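Local structure of UDP-N-acetylglucosamine 2-epimerase (Methanocaldococcus jannaschii, 4NES) at residues A[17-22]-A[355-360]; A[89-94]-A[112-117]; A[119-124]-A[151-156]; A[143-148]-A[162-167]; A[147-152]-A[311-316]. The protein probably catalyses the reversible epimerisation at C-2 of UDP-N-acetylglucosamine to UDP-N-acetylmannosamine, working as a homodimer of GT-B fold. One frame throughout, in Å; residues are numbered along the deposited sequence.

Contacts 2 and 4 belong to one parallel sheet, in which strands 112-116 and 142-145 are neighbours; their centres lie about 12 Å apart. Contact 1 packs two helices onto one face of this sheet. It touches contact 2 through Ile19 and Val116 and contact 4 through Ile360 and Phe165. Contact 3 sets helix 148-156 against the loop that follows strand 112-116. Contact 5 joins the start of the same helix to residues 311-316, and its centre is about 9 Å from that of contact 3. Contact 2 comes nearest the ligands, with the side chain of Glu117 about 7 Å from bound UDP. Gln93 lies about 11 Å, side chain to side chain, from His207, the probable active-site residue.

Contact 1: residues A[17-22]-A[355-360]; sequences SPIIRA and ERIVRI
Ala22 is the hollow of this contact, and Val358 and Glu355 are the bumps that fill it. The small methyl of Ala22 lets CG2 of Val358 come in to 3.6 Å from CB of Ala22. The carboxylate end of Glu355 folds over the same methyl, with CD of Glu355 3.6 Å from CB of Ala22. It gets there because the Glu355 chain bends at chi2 (-80°) and turns back toward helix 17-22. Water 1 lies at this end, 2.8 Å from Ala22 O, and links it to the Glu355 carboxylate. One turn earlier, Ile19 meets two partners by two branches. Its CG2 lies 4.1 Å from CG2 of Val358, so that valine methyl sits between Ile19 and Ala22. CD1 of Ile19 reaches CD1 of Ile357 at 4.0 Å, and these two side chains cross at about a right angle. Both isoleucines rest on Val116 of the sheet, while Ile357 also touches Phe144. The axes of the two short segments pass 8.6 Å apart at -57°, with Ala22 turned toward the partner helix. Here helix 353-363, near the C-terminus, returns to pack beside helix 10-23 on the N-terminal sheet, a crossover characteristic of the GT-B fold.

Contact 2: residues A[89-94]-A[112-117]; sequences VVVVQG and DVAHVE
The imidazole of His115 swings to the far side from its own N (chi1 -171°), and this carries it along the strand to the end of its neighbour. There NE2 of His115 donates to Gly94 O at 2.7 Å. The oxygen lies close to the ring plane, and the bond uses a lone pair in the carbonyl plane. ND1 of His115 is bonded to Asp137, so both ring nitrogens are engaged and the ring's rotation is fixed. In Gln93, chi1 (-172°) sets CG beside CG1 of Val116, 3.9 Å away, and a bend at chi2 (-75°) turns the amide toward Glu117 and water 2. The two strands are parallel neighbours in the sheet of the N-terminal Rossmann-like domain, joined by helix 97-108 in a beta-alpha-beta crossover. Their backbone ladder includes Ala114 N to Val90 O at 2.8 Å and ends with Gly94 N to Val116 O at 2.9 Å. On one face CG1 of Val91 packs on CG2 of Val116 at 3.8 Å. On the other face CG2 of Val92 meets CG1 of Val113 at 4.2 Å, next to helix 97-108. Beyond the strands, water 2 donates to Glu117 OE1 at 2.8 Å and accepts from Gln93 NE2. The side chain of Glu117, bonded through OE2 to Lys15 and Asn169, is about 7 Å from the bound UDP.

Contact 3: residues A[119-124]-A[151-156]; sequences GLRSFD and KNNLLR
The loop between strand 112-116 and helix 128-138 packs on helix 148-156 through Gly119 and Asn153. ND2 of Asn153 donates to Gly119 O at 2.9 Å, nearly straight (165°), with the oxygen in the plane of the amide. The same ND2 donates to water 3 at 3.0 Å, and the water donates in turn to Arg121 O. Two bonds therefore hold the amide's nitrogen side. OD1 of Asn153 lies at the edge of the Phe123 ring, 3.8 Å from CZ, with ring and amide planes nearly perpendicular (84°). Arg121 runs past Asn153 in the opposite direction and sets its CG 3.5 Å from ND2 of Asn153. The loop belongs to the Rossmann-like N-terminal domain, and Arg121 ties it to its surroundings. The guanidinium of Arg121 bonds back to Leu120 O through NH1, and makes salt bridges with Asp137 and Glu157. CB of Arg121 lies over one face of the Phe123 ring, toward its rim. Leu154 fills the place beside Gly119, with its CG 3.6 Å from CA of the glycine. The positive phi of Gly119 suits a residue without a side chain. Further along, an ST turn forms where Asp124 N donates to Ser122 OG at 3.1 Å.

Contact 4: residues A[143-148]-A[162-167]; sequences LFAPTE and NKIFVV
Leu143 is gripped by two backbone bonds: Leu143 N donates to Lys163 O at 2.8 Å, and Leu143 O accepts from Phe165 N at 2.9 Å (175°). Ala145 N takes Phe165 O, and Val167 N closes the ladder on Ala145 O. Phe144 and Phe165 lie side by side and point the same way. Their ring planes are 35° apart, and CD1 of Phe144 comes 4.0 Å from CB of Phe165. Val167 adds its CG2 against CB of Phe144 at 3.9 Å. On the other face Ala145 sits near Ile164 and Val166. At the start of the pairing CD1 of Leu143 rests on CB of Lys163 at 3.6 Å, from the turn before strand 164-166. CG1 of Val166 packs 3.7 Å from C of Thr147, where the chain turns into the helix. The Glu148 chain bends at chi2 (-70°) and brings its carboxylate across the CG2 methyl of Val166. Further out, helix 353-363 covers the Phe144 and Phe165 face through Ile360, while Lys151 and Leu154 of helix 148-156 cover the face of Ile164. Strand, helix and parallel strand make the right-handed beta-alpha-beta crossover at one margin of the Rossmann-like sheet.

Contact 5: residues A[147-152]-A[311-316]; sequences TEIAKN and RPETVE
The carboxylate of Glu313 points its OE2 at Thr147, 3.5 Å from OG1 of that threonine, as the two side chains come from opposite directions. OE2 of Glu313 also lies 4.1 Å from the Thr147 methyl, CG2. The second carboxylate, that of Glu316, comes to Ile149, with OE2 4.1 Å from CG1 of the isoleucine. No hydrogen bond crosses between the segments, so the contact is one of light packing. The pyrrolidine ring of Pro312 adds to it: its CG stands 4.4 Å from CG2 of Ile149. Glu313 bends sharply at chi2 (80°), which lifts its carboxylate toward the helix start. Thr147 is the N-cap residue, and its OG1 accepts from Ala150 N at 3.2 Å. The carboxylate of Glu313 therefore faces the N-terminal end of helix 148-156, where the helix dipole would probably stabilise a negative charge. On the partner side, Arg311 O accepts from both Thr314 N and Thr314 OG1, the hydroxyl at 2.8 Å, which pins the first turn of helix 313-316. Phe348 touches Thr147, Glu313 and Thr314, and so lies against both segments. Helix 148-156 follows strand 142-145 of the seven-stranded sheet. Helix 313-316 lies in the chain between strands 302-304 and 320-322 of the six-stranded one, so the contact bridges the two Rossmann-like domains.

Contact 1: residues A[17-22]-A[355-360]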
# COMPACT_ATOMS: atom_id res chain seq x y z
N SER A 17 8.55 21.28 -8.90
CA SER A 17 9.41 22.42 -9.24
C SER A 17 9.49 23.52 -8.16
O SER A 17 10.59 24.04 -7.90
CB SER A 17 9.13 22.98 -10.65
OG SER A 17 7.90 23.69 -10.76
N PRO A 18 8.37 23.87 -7.49
CA PRO A 18 8.51 24.87 -6.43
C PRO A 18 9.27 24.36 -5.21
O PRO A 18 9.89 25.17 -4.50
CB PRO A 18 7.06 25.19 -6.05
CG PRO A 18 6.25 24.82 -7.28
CD PRO A 18 6.95 23.61 -7.82
N ILE A 19 9.22 23.06 -4.96
CA ILE A 19 10.00 22.47 -3.87
C ILE A 19 11.49 22.50 -4.21
O ILE A 19 12.34 22.86 -3.37
CB ILE A 19 9.51 21.05 -3.55
CG1 ILE A 19 8.15 21.16 -2.86
CG2 ILE A 19 10.51 20.32 -2.68
CD1 ILE A 19 7.38 19.86 -2.83
N ILE A 20 11.81 22.16 -5.45
CA ILE A 20 13.18 22.27 -5.94
C ILE A 20 13.68 23.72 -5.86
O ILE A 20 14.81 23.95 -5.40
CB ILE A 20 13.30 21.70 -7.37
CG1 ILE A 20 13.08 20.18 -7.31
CG2 ILE A 20 14.64 22.07 -8.01
CD1 ILE A 20 12.79 19.52 -8.65
N ARG A 21 12.86 24.69 -6.26
CA ARG A 21 13.25 26.11 -6.15
C ARG A 21 13.60 26.47 -4.71
O ARG A 21 14.60 27.16 -4.43
CB ARG A 21 12.11 27.02 -6.64
CG ARG A 21 11.91 27.09 -8.16
CD ARG A 21 13.01 27.89 -8.85
NE ARG A 21 14.16 27.06 -9.17
CZ ARG A 21 14.25 26.29 -10.26
NH1 ARG A 21 13.25 26.25 -11.13
NH2 ARG A 21 15.33 25.56 -10.46
N ALA A 22 12.80 25.97 -3.78
CA ALA A 22 13.03 26.24 -2.37
C ALA A 22 14.28 25.54 -1.84
O ALA A 22 15.07 26.15 -1.11
CB ALA A 22 11.82 25.86 -1.54
N GLU A 355 8.01 26.60 -0.39
CA GLU A 355 8.87 27.10 0.67
C GLU A 355 8.42 26.59 2.03
O GLU A 355 9.25 26.24 2.86
CB GLU A 355 8.92 28.63 0.63
CG GLU A 355 9.77 29.19 -0.53
CD GLU A 355 11.27 29.17 -0.26
OE1 GLU A 355 11.69 28.70 0.82
OE2 GLU A 355 12.03 29.65 -1.13
N ARG A 356 7.11 26.53 2.25
CA ARG A 356 6.59 26.06 3.55
C ARG A 356 6.93 24.59 3.78
O ARG A 356 7.33 24.20 4.88
CB ARG A 356 5.09 26.29 3.65
CG ARG A 356 4.43 25.65 4.87
CD ARG A 356 4.33 26.59 6.06
NE ARG A 356 3.36 26.08 7.03
CZ ARG A 356 3.68 25.46 8.17
NH1 ARG A 356 4.94 25.29 8.50
NH2 ARG A 356 2.71 25.01 8.96
N ILE A 357 6.79 23.78 2.73
CA ILE A 357 7.13 22.36 2.79
C ILE A 357 8.60 22.16 3.16
O ILE A 357 8.91 21.37 4.05
CB ILE A 357 6.81 21.68 1.46
CG1 ILE A 357 5.30 21.52 1.33
CG2 ILE A 357 7.48 20.30 1.39
CD1 ILE A 357 4.83 21.13 -0.07
N VAL A 358 9.49 22.90 2.51
CA VAL A 358 10.91 22.78 2.81
C VAL A 358 11.23 23.23 4.24
O VAL A 358 12.05 22.62 4.92
CB VAL A 358 11.77 23.51 1.75
CG1 VAL A 358 13.24 23.52 2.13
CG2 VAL A 358 11.61 22.83 0.41
N ARG A 359 10.57 24.30 4.71
CA ARG A 359 10.76 24.73 6.10
C ARG A 359 10.33 23.65 7.08
O ARG A 359 11.04 23.35 8.04
CB ARG A 359 10.02 26.05 6.38
CG ARG A 359 10.25 26.57 7.79
CD ARG A 359 9.43 27.84 8.05
NE ARG A 359 9.42 28.21 9.47
CZ ARG A 359 10.32 29.00 10.04
NH1 ARG A 359 11.32 29.50 9.33
NH2 ARG A 359 10.23 29.29 11.34
N ILE A 360 9.17 23.04 6.84
CA ILE A 360 8.69 21.97 7.72
C ILE A 360 9.66 20.79 7.76
O ILE A 360 9.94 20.26 8.84
CB ILE A 360 7.26 21.51 7.33
CG1 ILE A 360 6.26 22.62 7.62
CG2 ILE A 360 6.87 20.23 8.08
CD1 ILE A 360 4.91 22.46 6.94
O HOH W 1 13.99 27.85 0.80

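Contact 2: residues A[89-94]-A[112-117]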
# COMPACT_ATOMS: atom_id res chain seq x y z
N VAL A 89 15.03 11.37 4.47
CA VAL A 89 13.67 11.68 4.03
C VAL A 89 13.55 11.45 2.53
O VAL A 89 14.46 11.78 1.76
CB VAL A 89 13.28 13.15 4.33
CG1 VAL A 89 11.85 13.42 3.89
CG2 VAL A 89 13.46 13.48 5.81
N VAL A 90 12.43 10.85 2.12
CA VAL A 90 12.05 10.71 0.72
C VAL A 90 10.80 11.55 0.46
O VAL A 90 9.82 11.47 1.21
CB VAL A 90 11.80 9.23 0.38
CG1 VAL A 90 10.94 9.06 -0.87
CG2 VAL A 90 13.13 8.50 0.21
N VAL A 91 10.85 12.36 -0.59
CA VAL A 91 9.72 13.19 -0.97
C VAL A 91 9.09 12.63 -2.24
O VAL A 91 9.78 12.38 -3.23
CB VAL A 91 10.16 14.65 -1.23
CG1 VAL A 91 9.01 15.46 -1.80
CG2 VAL A 91 10.64 15.30 0.06
N VAL A 92 7.77 12.41 -2.20
CA VAL A 92 7.01 12.00 -3.38
C VAL A 92 5.79 12.89 -3.52
O VAL A 92 5.23 13.34 -2.52
CB VAL A 92 6.59 10.52 -3.32
CG1 VAL A 92 7.81 9.62 -3.52
CG2 VAL A 92 5.86 10.21 -2.02
N GLN A 93 5.38 13.13 -4.76
CA GLN A 93 4.28 14.06 -5.03
C GLN A 93 3.16 13.39 -5.77
O GLN A 93 3.36 12.90 -6.87
CB GLN A 93 4.77 15.24 -5.88
CG GLN A 93 3.75 16.39 -6.07
CD GLN A 93 2.63 16.07 -7.05
OE1 GLN A 93 2.86 15.62 -8.16
NE2 GLN A 93 1.40 16.31 -6.62
N GLY A 94 1.98 13.39 -5.17
CA GLY A 94 0.79 13.00 -5.90
C GLY A 94 0.38 11.53 -5.78
O GLY A 94 0.31 10.96 -4.69
N ASP A 112 11.77 8.10 6.53
CA ASP A 112 10.58 8.94 6.56
C ASP A 112 10.11 9.34 5.17
O ASP A 112 10.92 9.78 4.33
CB ASP A 112 10.82 10.21 7.38
CG ASP A 112 10.92 9.95 8.88
OD1 ASP A 112 10.71 8.80 9.32
OD2 ASP A 112 11.21 10.91 9.62
N VAL A 113 8.81 9.21 4.93
CA VAL A 113 8.22 9.61 3.66
C VAL A 113 7.44 10.91 3.82
O VAL A 113 6.59 11.05 4.72
CB VAL A 113 7.26 8.51 3.15
CG1 VAL A 113 6.52 8.98 1.90
CG2 VAL A 113 8.04 7.23 2.88
N ALA A 114 7.73 11.88 2.95
CA ALA A 114 6.98 13.12 2.90
C ALA A 114 6.13 13.12 1.64
O ALA A 114 6.67 13.06 0.53
CB ALA A 114 7.92 14.31 2.91
N HIS A 115 4.82 13.18 1.80
CA HIS A 115 3.89 13.11 0.69
C HIS A 115 3.32 14.49 0.39
O HIS A 115 2.56 15.04 1.19
CB HIS A 115 2.75 12.13 0.99
CG HIS A 115 1.88 11.85 -0.19
ND1 HIS A 115 0.59 11.38 -0.06
CD2 HIS A 115 2.11 11.94 -1.52
CE1 HIS A 115 0.06 11.21 -1.25
NE2 HIS A 115 0.97 11.55 -2.16
N VAL A 116 3.69 15.01 -0.77
CA VAL A 116 3.21 16.30 -1.23
C VAL A 116 1.89 16.07 -1.98
O VAL A 116 1.82 15.19 -2.84
CB VAL A 116 4.25 16.95 -2.16
CG1 VAL A 116 3.76 18.31 -2.69
CG2 VAL A 116 5.58 17.12 -1.42
N GLU A 117 0.87 16.83 -1.61
CA GLU A 117 -0.50 16.69 -2.14
C GLU A 117 -1.16 15.44 -1.54
O GLU A 117 -1.64 14.55 -2.25
CB GLU A 117 -0.55 16.71 -3.67
CG GLU A 117 -1.92 17.04 -4.24
CD GLU A 117 -1.95 16.92 -5.75
OE1 GLU A 117 -1.98 15.78 -6.27
OE2 GLU A 117 -1.94 17.97 -6.41
O HOH W 2 -0.60 15.50 -8.70

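Contact 3: residues A[119-124]-A[151-156]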
# COMPACT_ATOMS: atom_id res chain seq x y z
N GLY A 119 -3.99 13.48 0.96
CA GLY A 119 -5.34 13.56 1.48
C GLY A 119 -6.43 13.80 0.45
O GLY A 119 -7.61 13.85 0.81
N LEU A 120 -6.07 13.98 -0.81
CA LEU A 120 -7.09 14.14 -1.84
C LEU A 120 -7.86 12.82 -1.99
O LEU A 120 -7.26 11.74 -1.97
CB LEU A 120 -6.47 14.54 -3.18
CG LEU A 120 -5.98 15.97 -3.35
CD1 LEU A 120 -4.88 16.32 -2.38
CD2 LEU A 120 -5.49 16.18 -4.78
N ARG A 121 -9.18 12.90 -2.11
CA ARG A 121 -10.00 11.70 -2.28
C ARG A 121 -11.11 11.91 -3.30
O ARG A 121 -11.86 12.88 -3.21
CB ARG A 121 -10.63 11.27 -0.94
CG ARG A 121 -9.64 10.93 0.18
CD ARG A 121 -8.94 9.60 -0.09
NE ARG A 121 -8.04 9.23 1.01
CZ ARG A 121 -6.75 9.54 1.07
NH1 ARG A 121 -6.17 10.23 0.09
NH2 ARG A 121 -6.03 9.15 2.11
N SER A 122 -11.20 10.99 -4.25
CA SER A 122 -12.35 10.92 -5.15
C SER A 122 -13.38 9.92 -4.60
O SER A 122 -14.54 9.95 -5.00
CB SER A 122 -11.91 10.45 -6.53
OG SER A 122 -11.52 9.09 -6.46
N PHE A 123 -12.93 9.03 -3.72
CA PHE A 123 -13.74 7.93 -3.18
C PHE A 123 -14.19 6.96 -4.27
O PHE A 123 -15.19 6.25 -4.12
CB PHE A 123 -14.89 8.45 -2.33
CG PHE A 123 -14.44 9.34 -1.21
CD1 PHE A 123 -13.72 8.81 -0.15
CD2 PHE A 123 -14.69 10.70 -1.24
CE1 PHE A 123 -13.28 9.62 0.88
CE2 PHE A 123 -14.25 11.52 -0.22
CZ PHE A 123 -13.55 10.98 0.85
N ASP A 124 -13.44 6.96 -5.35
CA ASP A 124 -13.54 5.97 -6.40
C ASP A 124 -12.33 5.08 -6.18
O ASP A 124 -11.47 4.99 -7.06
CB ASP A 124 -13.44 6.66 -7.76
CG ASP A 124 -13.87 5.78 -8.92
OD1 ASP A 124 -14.03 4.55 -8.73
OD2 ASP A 124 -14.04 6.33 -10.03
N LYS A 151 -7.17 17.57 4.73
CA LYS A 151 -6.82 17.26 6.12
C LYS A 151 -7.92 16.44 6.79
O LYS A 151 -7.65 15.45 7.46
CB LYS A 151 -6.54 18.52 6.93
CG LYS A 151 -6.45 18.24 8.42
CD LYS A 151 -5.87 19.42 9.18
CE LYS A 151 -5.81 19.12 10.67
NZ LYS A 151 -5.20 20.25 11.44
N ASN A 152 -9.16 16.86 6.59
CA ASN A 152 -10.28 16.14 7.19
C ASN A 152 -10.42 14.72 6.64
O ASN A 152 -10.76 13.79 7.38
CB ASN A 152 -11.57 16.94 7.05
CG ASN A 152 -11.60 18.14 7.98
OD1 ASN A 152 -10.95 18.13 9.02
ND2 ASN A 152 -12.36 19.16 7.61
N ASN A 153 -10.14 14.54 5.35
CA ASN A 153 -10.09 13.19 4.77
C ASN A 153 -9.09 12.31 5.49
O ASN A 153 -9.38 11.14 5.81
CB ASN A 153 -9.72 13.26 3.29
CG ASN A 153 -10.84 13.78 2.43
OD1 ASN A 153 -12.00 13.81 2.84
ND2 ASN A 153 -10.50 14.18 1.21
N LEU A 154 -7.91 12.85 5.77
CA LEU A 154 -6.87 12.11 6.46
C LEU A 154 -7.27 11.79 7.90
O LEU A 154 -7.08 10.66 8.36
CB LEU A 154 -5.57 12.90 6.44
CG LEU A 154 -5.02 13.09 5.03
CD1 LEU A 154 -3.98 14.19 4.96
CD2 LEU A 154 -4.42 11.78 4.52
N LEU A 155 -7.85 12.76 8.61
CA LEU A 155 -8.29 12.54 9.99
C LEU A 155 -9.35 11.44 10.06
O LEU A 155 -9.34 10.61 10.98
CB LEU A 155 -8.81 13.83 10.62
CG LEU A 155 -7.76 14.92 10.86
CD1 LEU A 155 -8.44 16.20 11.31
CD2 LEU A 155 -6.72 14.46 11.89
N ARG A 156 -10.25 11.41 9.08
CA ARG A 156 -11.32 10.42 9.02
C ARG A 156 -10.78 9.00 8.79
O ARG A 156 -11.45 8.01 9.10
CB ARG A 156 -12.31 10.79 7.91
CG ARG A 156 -13.64 10.09 8.01
CD ARG A 156 -14.34 10.03 6.65
NE ARG A 156 -14.85 8.69 6.39
CZ ARG A 156 -14.31 7.83 5.53
NH1 ARG A 156 -13.24 8.17 4.83
NH2 ARG A 156 -14.85 6.63 5.36
O HOH W 3 -12.34 14.78 -1.10

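Contact 4: residues A[143-148]-A[162-167]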
# COMPACT_ATOMS: atom_id res chain seq x y z
N LEU A 143 2.43 14.66 5.87
CA LEU A 143 1.33 14.70 4.90
C LEU A 143 1.04 16.15 4.60
O LEU A 143 0.48 16.86 5.44
CB LEU A 143 0.10 13.99 5.45
CG LEU A 143 0.37 12.49 5.56
CD1 LEU A 143 0.70 12.07 6.97
CD2 LEU A 143 -0.78 11.67 5.01
N PHE A 144 1.46 16.59 3.43
CA PHE A 144 1.30 17.98 3.04
C PHE A 144 0.00 18.12 2.27
O PHE A 144 -0.05 17.90 1.06
CB PHE A 144 2.52 18.45 2.24
CG PHE A 144 3.78 18.43 3.05
CD1 PHE A 144 3.92 19.28 4.13
CD2 PHE A 144 4.81 17.54 2.76
CE1 PHE A 144 5.07 19.28 4.90
CE2 PHE A 144 5.97 17.53 3.51
CZ PHE A 144 6.10 18.40 4.59
N ALA A 145 -1.05 18.48 3.00
CA ALA A 145 -2.40 18.57 2.46
C ALA A 145 -2.62 19.94 1.82
O ALA A 145 -2.15 20.96 2.33
CB ALA A 145 -3.42 18.32 3.56
N PRO A 146 -3.34 19.98 0.69
CA PRO A 146 -3.50 21.29 0.05
C PRO A 146 -4.62 22.11 0.67
O PRO A 146 -4.59 23.34 0.57
CB PRO A 146 -3.85 20.93 -1.40
CG PRO A 146 -4.52 19.58 -1.27
CD PRO A 146 -3.76 18.87 -0.18
N THR A 147 -5.58 21.46 1.32
CA THR A 147 -6.76 22.13 1.85
C THR A 147 -7.22 21.48 3.14
O THR A 147 -6.81 20.37 3.49
CB THR A 147 -7.96 22.03 0.89
OG1 THR A 147 -8.32 20.64 0.74
CG2 THR A 147 -7.65 22.61 -0.47
N GLU A 148 -8.13 22.16 3.84
CA GLU A 148 -8.74 21.60 5.03
C GLU A 148 -9.60 20.37 4.73
O GLU A 148 -9.67 19.47 5.56
CB GLU A 148 -9.55 22.66 5.77
CG GLU A 148 -8.71 23.84 6.27
CD GLU A 148 -7.78 23.48 7.42
OE1 GLU A 148 -7.94 22.39 8.02
OE2 GLU A 148 -6.91 24.30 7.74
N ASN A 162 -0.71 15.30 14.10
CA ASN A 162 0.61 15.93 14.11
C ASN A 162 1.46 15.64 12.87
O ASN A 162 2.50 16.27 12.66
CB ASN A 162 1.38 15.66 15.41
CG ASN A 162 1.72 14.20 15.62
OD1 ASN A 162 1.42 13.35 14.78
ND2 ASN A 162 2.36 13.90 16.74
N LYS A 163 1.00 14.70 12.04
CA LYS A 163 1.65 14.39 10.77
C LYS A 163 1.15 15.27 9.63
O LYS A 163 1.75 15.29 8.55
CB LYS A 163 1.37 12.94 10.38
CG LYS A 163 2.03 11.85 11.20
CD LYS A 163 1.69 10.50 10.57
CE LYS A 163 2.61 9.38 11.03
NZ LYS A 163 2.56 9.17 12.50
N ILE A 164 0.05 15.97 9.85
CA ILE A 164 -0.66 16.67 8.78
C ILE A 164 -0.40 18.17 8.81
O ILE A 164 -0.56 18.82 9.85
CB ILE A 164 -2.18 16.44 8.88
CG1 ILE A 164 -2.49 14.95 8.96
CG2 ILE A 164 -2.89 17.04 7.67
CD1 ILE A 164 -3.94 14.68 9.34
N PHE A 165 -0.02 18.72 7.66
CA PHE A 165 0.22 20.15 7.51
C PHE A 165 -0.57 20.63 6.31
O PHE A 165 -0.37 20.12 5.21
CB PHE A 165 1.71 20.41 7.28
CG PHE A 165 2.59 19.89 8.38
CD1 PHE A 165 3.02 18.57 8.39
CD2 PHE A 165 2.95 20.72 9.43
CE1 PHE A 165 3.82 18.09 9.44
CE2 PHE A 165 3.75 20.26 10.46
CZ PHE A 165 4.18 18.95 10.47
N VAL A 166 -1.47 21.60 6.51
CA VAL A 166 -2.21 22.18 5.40
C VAL A 166 -1.39 23.33 4.86
O VAL A 166 -1.29 24.38 5.49
CB VAL A 166 -3.60 22.66 5.84
CG1 VAL A 166 -4.35 23.25 4.64
CG2 VAL A 166 -4.39 21.51 6.46
N VAL A 167 -0.78 23.11 3.70
CA VAL A 167 0.22 24.04 3.17
C VAL A 167 -0.17 24.69 1.85
O VAL A 167 0.58 25.53 1.33
CB VAL A 167 1.60 23.35 2.98
CG1 VAL A 167 2.18 22.86 4.31
CG2 VAL A 167 1.52 22.20 1.97

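Contact 5: residues A[147-152]-A[311-316]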
# COMPACT_ATOMS: atom_id res chain seq x y z
N THR A 147 -5.58 21.46 1.32
CA THR A 147 -6.76 22.13 1.85
C THR A 147 -7.22 21.48 3.14
O THR A 147 -6.81 20.37 3.49
CB THR A 147 -7.96 22.03 0.89
OG1 THR A 147 -8.32 20.64 0.74
CG2 THR A 147 -7.65 22.61 -0.47
N GLU A 148 -8.13 22.16 3.84
CA GLU A 148 -8.74 21.60 5.03
C GLU A 148 -9.60 20.37 4.73
O GLU A 148 -9.67 19.47 5.56
CB GLU A 148 -9.55 22.66 5.77
CG GLU A 148 -8.71 23.84 6.27
CD GLU A 148 -7.78 23.48 7.42
OE1 GLU A 148 -7.94 22.39 8.02
OE2 GLU A 148 -6.91 24.30 7.74
N ILE A 149 -10.22 20.32 3.55
CA ILE A 149 -10.95 19.13 3.11
C ILE A 149 -10.04 17.91 3.09
O ILE A 149 -10.38 16.84 3.60
CB ILE A 149 -11.57 19.32 1.72
CG1 ILE A 149 -12.73 20.32 1.79
CG2 ILE A 149 -12.04 17.98 1.15
CD1 ILE A 149 -13.76 19.98 2.83
N ALA A 150 -8.85 18.07 2.52
CA ALA A 150 -7.87 17.01 2.46
C ALA A 150 -7.42 16.60 3.86
O ALA A 150 -7.30 15.40 4.16
CB ALA A 150 -6.68 17.43 1.61
N LYS A 151 -7.17 17.57 4.73
CA LYS A 151 -6.82 17.26 6.12
C LYS A 151 -7.92 16.44 6.79
O LYS A 151 -7.65 15.45 7.46
CB LYS A 151 -6.54 18.52 6.93
CG LYS A 151 -6.45 18.24 8.42
CD LYS A 151 -5.87 19.42 9.18
CE LYS A 151 -5.81 19.12 10.67
NZ LYS A 151 -5.20 20.25 11.44
N ASN A 152 -9.16 16.86 6.59
CA ASN A 152 -10.28 16.14 7.19
C ASN A 152 -10.42 14.72 6.64
O ASN A 152 -10.76 13.79 7.38
CB ASN A 152 -11.57 16.94 7.05
CG ASN A 152 -11.60 18.14 7.98
OD1 ASN A 152 -10.95 18.13 9.02
ND2 ASN A 152 -12.36 19.16 7.61
N ARG A 311 -10.54 16.90 -6.34
CA ARG A 311 -10.46 18.30 -5.93
C ARG A 311 -11.85 18.94 -5.97
O ARG A 311 -12.14 19.79 -6.82
CB ARG A 311 -9.37 19.12 -6.67
CG ARG A 311 -9.23 18.88 -8.17
CD ARG A 311 -8.37 17.66 -8.49
NE ARG A 311 -6.95 17.83 -8.17
CZ ARG A 311 -6.04 16.87 -8.33
NH1 ARG A 311 -6.40 15.68 -8.77
NH2 ARG A 311 -4.78 17.11 -8.02
N PRO A 312 -12.72 18.52 -5.03
CA PRO A 312 -14.11 18.97 -5.01
C PRO A 312 -14.23 20.44 -4.70
O PRO A 312 -15.29 21.00 -4.95
CB PRO A 312 -14.72 18.14 -3.87
CG PRO A 312 -13.55 17.82 -2.99
CD PRO A 312 -12.45 17.56 -3.94
N GLU A 313 -13.17 21.05 -4.17
CA GLU A 313 -13.20 22.48 -3.86
C GLU A 313 -13.44 23.30 -5.13
O GLU A 313 -14.08 24.35 -5.07
CB GLU A 313 -11.91 22.90 -3.14
CG GLU A 313 -11.35 21.84 -2.16
CD GLU A 313 -10.57 20.76 -2.88
OE1 GLU A 313 -10.49 20.86 -4.11
OE2 GLU A 313 -10.02 19.80 -2.23
N THR A 314 -12.98 22.82 -6.27
CA THR A 314 -13.21 23.52 -7.53
C THR A 314 -14.69 23.54 -7.91
O THR A 314 -15.18 24.51 -8.49
CB THR A 314 -12.41 22.91 -8.68
OG1 THR A 314 -12.84 21.55 -8.89
CG2 THR A 314 -10.92 22.94 -8.36
N VAL A 315 -15.40 22.46 -7.60
CA VAL A 315 -16.83 22.42 -7.83
C VAL A 315 -17.53 23.26 -6.77
O VAL A 315 -18.45 24.03 -7.08
CB VAL A 315 -17.37 20.97 -7.80
CG1 VAL A 315 -18.88 20.96 -7.96
CG2 VAL A 315 -16.73 20.14 -8.91
N GLU A 316 -17.05 23.15 -5.53
CA GLU A 316 -17.64 23.86 -4.38
C GLU A 316 -17.62 25.40 -4.58
O GLU A 316 -18.60 26.07 -4.28
CB GLU A 316 -16.99 23.39 -3.04
CG GLU A 316 -17.07 21.83 -2.76
CD GLU A 316 -16.71 21.37 -1.31
OE1 GLU A 316 -17.53 21.62 -0.41
OE2 GLU A 316 -15.62 20.75 -1.07